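Local coordinates for uncharacterized protein (Legionella pneumophila subsp. pneumophila, PDB 4WRP) that is of unknown function but is probably an effector of this pathogen, the fragment here being its helical C-terminal domain, at residues R42-D47 / N53-K58; A7-L12 / R60-F65; V79-A84 / V94-N99. All coordinates share one frame; numbering follows the deposited sequence.

Contact 1 (R42-D47 / N53-K58)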
loop_
_atom_site.group_PDB
_atom_site.type_symbol
_atom_site.label_atom_id
_atom_site.label_comp_id
_atom_site.label_asym_id
_atom_site.label_seq_id
_atom_site.Cartn_x
_atom_site.Cartn_y
_atom_site.Cartn_z
ATOM N N ARG A 42 9.469 -2.726 -7.050
ATOM C CA ARG A 42 8.397 -2.850 -8.069
ATOM C C ARG A 42 7.959 -4.301 -8.286
ATOM O O ARG A 42 6.752 -4.640 -8.333
ATOM C CB ARG A 42 8.857 -2.266 -9.381
ATOM C CG ARG A 42 7.710 -2.232 -10.401
ATOM C CD ARG A 42 8.168 -2.212 -11.846
ATOM N NE ARG A 42 6.968 -2.158 -12.717
ATOM C CZ ARG A 42 6.201 -3.207 -13.033
ATOM N NH1 ARG A 42 6.504 -4.425 -12.584
ATOM N NH2 ARG A 42 5.114 -3.057 -13.825
ATOM N N THR A 43 8.949 -5.180 -8.390
ATOM C CA THR A 43 8.670 -6.610 -8.521
ATOM C C THR A 43 7.785 -7.169 -7.417
ATOM O O THR A 43 6.796 -7.855 -7.684
ATOM C CB THR A 43 9.981 -7.405 -8.632
ATOM O OG1 THR A 43 10.666 -6.894 -9.771
ATOM C CG2 THR A 43 9.690 -8.850 -8.875
ATOM N N VAL A 44 8.136 -6.835 -6.181
ATOM C CA VAL A 44 7.398 -7.300 -5.040
ATOM C C VAL A 44 5.983 -6.714 -4.999
ATOM O O VAL A 44 5.018 -7.408 -4.661
ATOM C CB VAL A 44 8.184 -6.951 -3.766
ATOM C CG1 VAL A 44 7.341 -7.121 -2.525
ATOM C CG2 VAL A 44 9.445 -7.824 -3.737
ATOM N N LEU A 45 5.856 -5.433 -5.284
ATOM C CA LEU A 45 4.517 -4.815 -5.342
ATOM C C LEU A 45 3.689 -5.416 -6.459
ATOM O O LEU A 45 2.502 -5.665 -6.293
ATOM C CB LEU A 45 4.630 -3.295 -5.535
ATOM C CG LEU A 45 5.361 -2.498 -4.483
ATOM C CD1 LEU A 45 5.330 -1.033 -4.974
ATOM C CD2 LEU A 45 4.730 -2.633 -3.122
ATOM N N ASP A 46 4.298 -5.651 -7.606
ATOM C CA ASP A 46 3.519 -6.242 -8.705
ATOM C C ASP A 46 3.014 -7.628 -8.312
ATOM O O ASP A 46 1.876 -7.946 -8.521
ATOM C CB ASP A 46 4.365 -6.286 -9.969
ATOM C CG ASP A 46 3.523 -6.576 -11.231
ATOM O OD1 ASP A 46 2.355 -6.134 -11.371
ATOM O OD2 ASP A 46 4.060 -7.252 -12.103
ATOM N N ASP A 47 3.873 -8.430 -7.688
ATOM C CA ASP A 47 3.485 -9.752 -7.219
ATOM C C ASP A 47 2.304 -9.634 -6.256
ATOM O O ASP A 47 1.332 -10.393 -6.354
ATOM C CB ASP A 47 4.688 -10.489 -6.602
ATOM C CG ASP A 47 4.321 -11.856 -6.078
ATOM O OD1 ASP A 47 3.747 -12.626 -6.888
ATOM O OD2 ASP A 47 4.587 -12.140 -4.865
ATOM N N ASN A 53 1.712 -14.754 -5.121
ATOM C CA ASN A 53 2.208 -16.110 -5.198
ATOM C C ASN A 53 3.687 -16.268 -5.191
ATOM O O ASN A 53 4.147 -17.331 -4.861
ATOM C CB ASN A 53 1.630 -16.809 -6.414
ATOM C CG ASN A 53 0.124 -16.805 -6.378
ATOM O OD1 ASN A 53 -0.476 -17.367 -5.477
ATOM N ND2 ASN A 53 -0.485 -16.068 -7.282
ATOM N N THR A 54 4.457 -15.256 -5.570
ATOM C CA THR A 54 5.913 -15.409 -5.539
ATOM C C THR A 54 6.544 -14.981 -4.228
ATOM O O THR A 54 7.367 -15.698 -3.709
ATOM C CB THR A 54 6.620 -14.675 -6.683
ATOM O OG1 THR A 54 6.031 -15.066 -7.922
ATOM C CG2 THR A 54 8.093 -15.055 -6.733
ATOM N N TRP A 55 6.196 -13.816 -3.699
ATOM C CA TRP A 55 6.929 -13.240 -2.561
ATOM C C TRP A 55 6.120 -13.157 -1.290
ATOM O O TRP A 55 6.678 -12.971 -0.227
ATOM C CB TRP A 55 7.396 -11.827 -2.928
ATOM C CG TRP A 55 8.536 -11.795 -3.870
ATOM C CD1 TRP A 55 8.506 -11.567 -5.234
ATOM C CD2 TRP A 55 9.906 -11.996 -3.523
ATOM N NE1 TRP A 55 9.794 -11.617 -5.740
ATOM C CE2 TRP A 55 10.663 -11.891 -4.713
ATOM C CE3 TRP A 55 10.564 -12.281 -2.320
ATOM C CZ2 TRP A 55 12.043 -12.061 -4.728
ATOM C CZ3 TRP A 55 11.952 -12.425 -2.334
ATOM C CH2 TRP A 55 12.670 -12.321 -3.524
ATOM N N TRP A 56 4.797 -13.273 -1.402
ATOM C CA TRP A 56 3.883 -13.023 -0.283
ATOM C C TRP A 56 3.198 -14.274 0.285
ATOM O O TRP A 56 2.221 -14.138 1.032
ATOM C CB TRP A 56 2.784 -12.059 -0.740
ATOM C CG TRP A 56 3.271 -10.716 -1.095
ATOM C CD1 TRP A 56 3.860 -10.360 -2.248
ATOM C CD2 TRP A 56 3.269 -9.548 -0.266
ATOM N NE1 TRP A 56 4.184 -9.058 -2.230
ATOM C CE2 TRP A 56 3.844 -8.523 -1.019
ATOM C CE3 TRP A 56 2.825 -9.274 1.031
ATOM C CZ2 TRP A 56 3.991 -7.213 -0.532
ATOM C CZ3 TRP A 56 2.951 -7.969 1.516
ATOM C CH2 TRP A 56 3.537 -6.963 0.736
ATOM N N ALA A 57 3.685 -15.480 -0.037
ATOM C CA ALA A 57 3.000 -16.719 0.406
ATOM C C ALA A 57 2.918 -16.816 1.930
ATOM O O ALA A 57 1.881 -17.182 2.479
ATOM C CB ALA A 57 3.678 -17.945 -0.168
ATOM N N LYS A 58 3.988 -16.441 2.625
ATOM C CA LYS A 58 3.995 -16.451 4.087
ATOM C C LYS A 58 2.841 -15.624 4.685
ATOM O O LYS A 58 2.389 -15.887 5.794
ATOM C CB LYS A 58 5.353 -15.921 4.605
ATOM C CG LYS A 58 5.385 -15.658 6.108
ATOM C CD LYS A 58 6.791 -15.408 6.636
ATOM C CE LYS A 58 6.737 -15.060 8.126
ATOM N NZ LYS A 58 8.053 -15.319 8.784
HETATM O O HOH W 1 4.077 -12.615 -9.432
#
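Asp-47, in the last turn of helix 34-49, turns its carboxylate to segment 53-58, where two successive backbone amides meet it. The N of Thr-54 donates to Asp-47 OD1 at 3.0 Å on the syn side of that oxygen, and a water also donates to OD1. One residue on, the N of Trp-55 gives a short bond of 2.6 Å to Asp-47 OD2, coming from above the carboxylate plane. Aspartate suits this place because its two oxygens can serve two successive amides. With CG anti to the backbone N (chi1 179°), the group projects from the helix to the loop.

The indole of Trp-55 then lies against Val-44, whose CG2 sits 4.0 Å from the centroid of the five-membered ring, almost on its normal, a CH-pi contact. His-26 stacks on the same indole. Trp-56 uses its edge instead: NE1 donates to Val-44 O over 3.1 Å, nearly straight at 166° but from above the carbonyl plane. Val-44 CG1 touches CZ2 of Trp-56 at 3.9 Å, so the branched valine serves both indoles, one with each methyl. Trp-13 of helix 6-21 stacks on the Trp-56 ring. The whole is a post-helical loop folded back onto its own helix, its amides held by a side-chain carboxylate, with Trp-56 packed into the core of a small helical domain.

Contact 2 (A7-L12 / R60-F65)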
loop_
_atom_site.group_PDB
_atom_site.type_symbol
_atom_site.label_atom_id
_atom_site.label_comp_id
_atom_site.label_asym_id
_atom_site.label_seq_id
_atom_site.Cartn_x
_atom_site.Cartn_y
_atom_site.Cartn_z
ATOM N N ALA A 7 -6.473 1.615 7.591
ATOM C CA ALA A 7 -5.133 1.936 8.138
ATOM C C ALA A 7 -4.547 0.752 8.898
ATOM O O ALA A 7 -3.371 0.487 8.815
ATOM C CB ALA A 7 -5.186 3.196 9.017
ATOM N N ALA A 8 -5.372 0.022 9.632
ATOM C CA ALA A 8 -4.899 -1.175 10.354
ATOM C C ALA A 8 -4.477 -2.270 9.384
ATOM O O ALA A 8 -3.449 -2.936 9.618
ATOM C CB ALA A 8 -5.947 -1.701 11.310
ATOM N N TYR A 9 -5.223 -2.453 8.286
ATOM C CA TYR A 9 -4.753 -3.389 7.239
ATOM C C TYR A 9 -3.364 -2.942 6.682
ATOM O O TYR A 9 -2.472 -3.748 6.479
ATOM C CB TYR A 9 -5.774 -3.537 6.107
ATOM C CG TYR A 9 -5.235 -4.412 5.007
ATOM C CD1 TYR A 9 -4.428 -3.886 4.007
ATOM C CD2 TYR A 9 -5.523 -5.779 4.959
ATOM C CE1 TYR A 9 -3.904 -4.686 3.003
ATOM C CE2 TYR A 9 -5.003 -6.599 3.944
ATOM C CZ TYR A 9 -4.197 -6.040 2.971
ATOM O OH TYR A 9 -3.672 -6.798 1.971
ATOM N N HIS A 10 -3.214 -1.642 6.454
ATOM C CA HIS A 10 -1.979 -1.106 5.929
ATOM C C HIS A 10 -0.825 -1.280 6.878
ATOM O O HIS A 10 0.251 -1.560 6.437
ATOM C CB HIS A 10 -2.144 0.354 5.458
ATOM C CG HIS A 10 -0.917 0.919 4.852
ATOM N ND1 HIS A 10 -0.376 0.439 3.682
ATOM C CD2 HIS A 10 -0.078 1.897 5.284
ATOM C CE1 HIS A 10 0.739 1.097 3.420
ATOM N NE2 HIS A 10 0.933 1.991 4.373
ATOM N N GLU A 11 -1.050 -1.155 8.174
ATOM C CA GLU A 11 0.040 -1.426 9.126
ATOM C C GLU A 11 0.527 -2.893 9.038
ATOM O O GLU A 11 1.721 -3.169 9.010
ATOM C CB GLU A 11 -0.398 -1.110 10.543
ATOM C CG GLU A 11 0.746 -1.318 11.492
ATOM C CD GLU A 11 2.054 -0.757 10.921
ATOM O OE1 GLU A 11 3.045 -1.531 10.836
ATOM O OE2 GLU A 11 2.065 0.444 10.502
ATOM N N LEU A 12 -0.405 -3.838 8.955
ATOM C CA LEU A 12 -0.030 -5.251 8.775
ATOM C C LEU A 12 0.731 -5.405 7.482
ATOM O O LEU A 12 1.767 -6.092 7.424
ATOM C CB LEU A 12 -1.254 -6.183 8.704
ATOM C CG LEU A 12 -2.145 -6.397 9.904
ATOM C CD1 LEU A 12 -3.075 -7.547 9.530
ATOM C CD2 LEU A 12 -1.346 -6.684 11.200
ATOM N N ARG A 60 -0.193 -15.043 3.164
ATOM C CA ARG A 60 -1.339 -15.330 2.287
ATOM C C ARG A 60 -2.660 -14.941 2.932
ATOM O O ARG A 60 -3.626 -14.637 2.247
ATOM C CB ARG A 60 -1.349 -16.822 1.872
ATOM C CG ARG A 60 -1.284 -17.826 3.037
ATOM C CD ARG A 60 -0.586 -19.162 2.678
ATOM N NE ARG A 60 -0.571 -20.165 3.771
ATOM C CZ ARG A 60 0.269 -20.194 4.821
ATOM N NH1 ARG A 60 1.199 -19.268 4.997
ATOM N NH2 ARG A 60 0.178 -21.172 5.723
ATOM N N ARG A 61 -2.664 -14.931 4.261
ATOM C CA ARG A 61 -3.806 -14.539 5.066
ATOM C C ARG A 61 -4.315 -13.114 4.759
ATOM O O ARG A 61 -5.523 -12.867 4.770
ATOM C CB ARG A 61 -3.428 -14.641 6.553
ATOM C CG ARG A 61 -4.600 -14.412 7.479
ATOM C CD ARG A 61 -4.399 -15.012 8.861
ATOM N NE ARG A 61 -5.297 -14.394 9.844
ATOM C CZ ARG A 61 -5.396 -14.760 11.119
ATOM N NH1 ARG A 61 -6.231 -14.116 11.919
ATOM N NH2 ARG A 61 -4.661 -15.764 11.601
ATOM N N ILE A 62 -3.416 -12.184 4.462
ATOM C CA ILE A 62 -3.868 -10.816 4.207
ATOM C C ILE A 62 -4.730 -10.666 2.961
ATOM O O ILE A 62 -5.527 -9.745 2.896
ATOM C CB ILE A 62 -2.719 -9.788 4.206
ATOM C CG1 ILE A 62 -1.801 -9.970 2.997
ATOM C CG2 ILE A 62 -1.967 -9.882 5.524
ATOM C CD1 ILE A 62 -0.625 -9.008 3.009
ATOM N N PHE A 63 -4.626 -11.585 2.005
ATOM C CA PHE A 63 -5.391 -11.465 0.761
ATOM C C PHE A 63 -6.870 -11.783 0.966
ATOM O O PHE A 63 -7.692 -11.466 0.115
ATOM C CB PHE A 63 -4.796 -12.343 -0.379
ATOM C CG PHE A 63 -3.424 -11.904 -0.790
ATOM C CD1 PHE A 63 -2.309 -12.342 -0.094
ATOM C CD2 PHE A 63 -3.253 -10.994 -1.808
ATOM C CE1 PHE A 63 -1.020 -11.876 -0.439
ATOM C CE2 PHE A 63 -1.999 -10.508 -2.139
ATOM C CZ PHE A 63 -0.876 -10.969 -1.472
ATOM N N THR A 64 -7.207 -12.426 2.072
ATOM C CA THR A 64 -8.607 -12.721 2.370
ATOM C C THR A 64 -9.280 -11.549 3.110
ATOM O O THR A 64 -10.484 -11.470 3.114
ATOM C CB THR A 64 -8.762 -13.998 3.239
ATOM O OG1 THR A 64 -8.249 -13.743 4.572
ATOM C CG2 THR A 64 -8.034 -15.191 2.608
ATOM N N PHE A 65 -8.518 -10.638 3.714
ATOM C CA PHE A 65 -9.127 -9.554 4.453
ATOM C C PHE A 65 -9.937 -8.613 3.529
ATOM O O PHE A 65 -9.638 -8.432 2.325
ATOM C CB PHE A 65 -8.105 -8.764 5.284
ATOM C CG PHE A 65 -7.396 -9.570 6.351
ATOM C CD1 PHE A 65 -7.987 -10.686 6.960
ATOM C CD2 PHE A 65 -6.141 -9.183 6.775
ATOM C CE1 PHE A 65 -7.325 -11.388 7.969
ATOM C CE2 PHE A 65 -5.485 -9.881 7.781
ATOM C CZ PHE A 65 -6.077 -10.977 8.388
#
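Tyr-9 carries its ring away from helix 6-21 with CG anti to the backbone N (chi1 176°), while Phe-65 swings CG to the position opposite its own carbonyl carbon (chi1 -62°), and the two rings meet between helix and loop. The setting is a helix covered by an irregular connection: residues 60-65 belong to the link between helices 34-49 and 68-83, and residues 60-64 have helical backbone angles without regular helical bonding.

Across this interface there is no hydrogen bond; shape and apolar surface do the work. The Tyr-9 ring presents its edge to the loop. Its CE2 approaches Ile-62 O at 3.4 Å, close to the ring plane, and also touches Ile-62 CB at 3.9 Å. Ile-62 is a fitting neighbour, since its CB and CG1 meet the outer end of the tyrosine, with CG1 3.8 Å from Tyr-9 OH. That hydroxyl is buried, and its polar needs are met from other parts of the fold, by Tyr-48 OH and Asn-68 ND2. Tyrosine thus combines an aromatic edge for the loop with a polar end for the interior, while His-71 packs edge-to-face with its ring.

Phe-65 adds a second apolar patch. Its CD2 lies 3.9 Å from Tyr-9 CD2, the two atoms facing each other near the planes of both rings, so this is contact between edges and not a stack. Arg-61 O lies over the centre of the phenyl face. Leu-12, a branched apolar side chain about one helical turn on from Tyr-9, extends the patch: its CD1 reaches Phe-65 CE2 at 3.8 Å.

Contact 3 (V79-A84 / V94-N99)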
loop_
_atom_site.group_PDB
_atom_site.type_symbol
_atom_site.label_atom_id
_atom_site.label_comp_id
_atom_site.label_asym_id
_atom_site.label_seq_id
_atom_site.Cartn_x
_atom_site.Cartn_y
_atom_site.Cartn_z
ATOM N N VAL A 79 2.457 1.129 -8.581
ATOM C CA VAL A 79 3.257 0.443 -9.586
ATOM C C VAL A 79 3.181 1.213 -10.911
ATOM O O VAL A 79 4.174 1.424 -11.592
ATOM C CB VAL A 79 2.802 -0.992 -9.763
ATOM C CG1 VAL A 79 3.428 -1.630 -11.010
ATOM C CG2 VAL A 79 3.136 -1.787 -8.494
ATOM N N LYS A 80 2.014 1.690 -11.244
ATOM C CA LYS A 80 1.923 2.541 -12.414
ATOM C C LYS A 80 2.749 3.833 -12.281
ATOM O O LYS A 80 3.348 4.269 -13.236
ATOM C CB LYS A 80 0.489 2.869 -12.668
ATOM C CG LYS A 80 0.225 3.297 -14.091
ATOM C CD LYS A 80 -1.266 3.207 -14.404
ATOM C CE LYS A 80 -1.771 4.449 -15.141
ATOM N NZ LYS A 80 -3.179 4.788 -14.751
ATOM N N GLU A 81 2.783 4.436 -11.094
ATOM C CA GLU A 81 3.608 5.596 -10.864
ATOM C C GLU A 81 5.090 5.298 -11.047
ATOM O O GLU A 81 5.856 6.174 -11.511
ATOM C CB GLU A 81 3.362 6.187 -9.436
ATOM C CG GLU A 81 1.997 6.845 -9.239
ATOM C CD GLU A 81 1.731 7.142 -7.724
ATOM O OE1 GLU A 81 2.644 6.993 -6.839
ATOM O OE2 GLU A 81 0.564 7.473 -7.418
ATOM N N ILE A 82 5.506 4.094 -10.660
ATOM C CA ILE A 82 6.865 3.635 -10.886
ATOM C C ILE A 82 7.133 3.543 -12.383
ATOM O O ILE A 82 8.161 4.064 -12.880
ATOM C CB ILE A 82 7.153 2.266 -10.220
ATOM C CG1 ILE A 82 7.109 2.399 -8.695
ATOM C CG2 ILE A 82 8.568 1.795 -10.582
ATOM C CD1 ILE A 82 7.038 1.075 -7.976
ATOM N N ASP A 83 6.172 2.984 -13.105
ATOM C CA ASP A 83 6.335 2.756 -14.534
ATOM C C ASP A 83 6.423 4.066 -15.243
ATOM O O ASP A 83 7.161 4.196 -16.205
ATOM C CB ASP A 83 5.191 1.866 -15.057
ATOM C CG ASP A 83 5.352 0.406 -14.567
ATOM O OD1 ASP A 83 6.491 0.058 -14.180
ATOM O OD2 ASP A 83 4.377 -0.375 -14.500
ATOM N N ALA A 84 5.703 5.067 -14.720
ATOM C CA ALA A 84 5.681 6.381 -15.314
ATOM C C ALA A 84 6.909 7.165 -14.962
ATOM O O ALA A 84 7.091 8.237 -15.460
ATOM C CB ALA A 84 4.446 7.120 -14.876
ATOM N N VAL A 94 9.447 4.290 -0.931
ATOM C CA VAL A 94 8.951 3.762 0.305
ATOM C C VAL A 94 8.215 4.773 1.191
ATOM O O VAL A 94 7.331 4.382 1.964
ATOM C CB VAL A 94 9.964 2.966 1.134
ATOM C CG1 VAL A 94 10.642 1.894 0.288
ATOM C CG2 VAL A 94 10.931 3.875 1.791
ATOM N N ASP A 95 8.510 6.065 1.077
ATOM C CA ASP A 95 7.638 7.069 1.732
ATOM C C ASP A 95 6.233 7.045 1.151
ATOM O O ASP A 95 5.272 7.191 1.891
ATOM C CB ASP A 95 8.198 8.490 1.627
ATOM C CG ASP A 95 9.411 8.727 2.595
ATOM O OD1 ASP A 95 9.493 8.048 3.634
ATOM O OD2 ASP A 95 10.253 9.601 2.316
ATOM N N ARG A 96 6.119 6.903 -0.157
ATOM C CA ARG A 96 4.801 6.801 -0.780
ATOM C C ARG A 96 4.053 5.611 -0.197
ATOM O O ARG A 96 2.889 5.733 0.179
ATOM C CB ARG A 96 4.924 6.687 -2.311
ATOM C CG ARG A 96 3.603 6.436 -3.043
ATOM C CD ARG A 96 2.752 7.715 -3.261
ATOM N NE ARG A 96 1.646 7.455 -4.195
ATOM C CZ ARG A 96 0.390 7.086 -3.902
ATOM N NH1 ARG A 96 -0.091 6.990 -2.660
ATOM N NH2 ARG A 96 -0.436 6.821 -4.909
ATOM N N LEU A 97 4.725 4.452 -0.099
ATOM C CA LEU A 97 4.086 3.248 0.416
ATOM C C LEU A 97 3.708 3.419 1.863
ATOM O O LEU A 97 2.601 3.038 2.304
ATOM C CB LEU A 97 4.959 2.018 0.222
ATOM C CG LEU A 97 5.180 1.632 -1.225
ATOM C CD1 LEU A 97 6.390 0.729 -1.347
ATOM C CD2 LEU A 97 3.946 0.933 -1.800
ATOM N N ASP A 98 4.566 4.086 2.582
ATOM C CA ASP A 98 4.368 4.257 4.020
ATOM C C ASP A 98 3.081 4.985 4.279
ATOM O O ASP A 98 2.279 4.567 5.086
ATOM C CB ASP A 98 5.512 5.087 4.574
ATOM C CG ASP A 98 5.922 4.673 5.936
ATOM O OD1 ASP A 98 5.178 3.887 6.576
ATOM O OD2 ASP A 98 7.004 5.170 6.375
ATOM N N ASN A 99 2.846 6.029 3.481
ATOM C CA ASN A 99 1.774 6.982 3.712
ATOM C C ASN A 99 0.514 6.782 2.856
ATOM O O ASN A 99 -0.325 7.698 2.769
ATOM C CB ASN A 99 2.373 8.359 3.435
ATOM C CG ASN A 99 3.403 8.733 4.485
ATOM O OD1 ASN A 99 3.074 8.805 5.648
ATOM N ND2 ASN A 99 4.620 8.969 4.086
#
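A salt bridge between two helices, at the surface of the helical domain, is what joins segments 79-84 and 94-99: Glu-81 near the end of helix 68-83 meets Arg-96 of helix 90-98. Arg-96 offers its guanidinium side-on, with NE and NH2 each taking one carboxylate oxygen. The NE donates to Glu-81 OE1 at 2.9 Å, on the syn lone pair of that oxygen. NH2 donates to Glu-81 OE2 at 2.8 Å, the straighter of the two bonds (165°).

The carboxylate and guanidinium planes stand 32° apart. Long side chains are needed here, because the nearest CA atoms of the segments, those of Glu-81 and Arg-96, are 10.2 Å apart. The glutamate runs extended beyond CG, whereas the arginine bends at chi2 (81°), which turns its NE side to the acid. Two bonds fix the rotation of both groups, and Tyr-87 OH adds a hydrogen bond to Glu-81 OE1. Both side chains belong to the partly exposed surface, while Leu-97, next to Arg-96, packs inward on Trp-13 and Phe-17. The arrangement is a bidentate carboxylate–guanidinium pair bridging successive helices over a short connection.

How the contacts relate
Contacts 1 and 2 are partly buried and share the long connection between helices 34-49 and 68-83: its first part folds back on helix 34-49, its later part covers helix 6-21, and Trp-56 packs against Ile-62 and Phe-63 where the two meet. Contact 3 lies at the surface and joins helix 68-83 to helix 90-98. The chemistry follows position: contact 1 mixes amide-to-carboxylate bonds with indole packing, contact 2 is apolar across its interface, and contact 3 is ionic. The Arg-42 to Asp-83 salt bridge and Leu-45, packed on Val-79 and Leu-97, tie contact 1 to contact 3. His-10 of helix 6-21 reaches Asp-98 O, probably by a hydrogen bond, joining contacts 2 and 3.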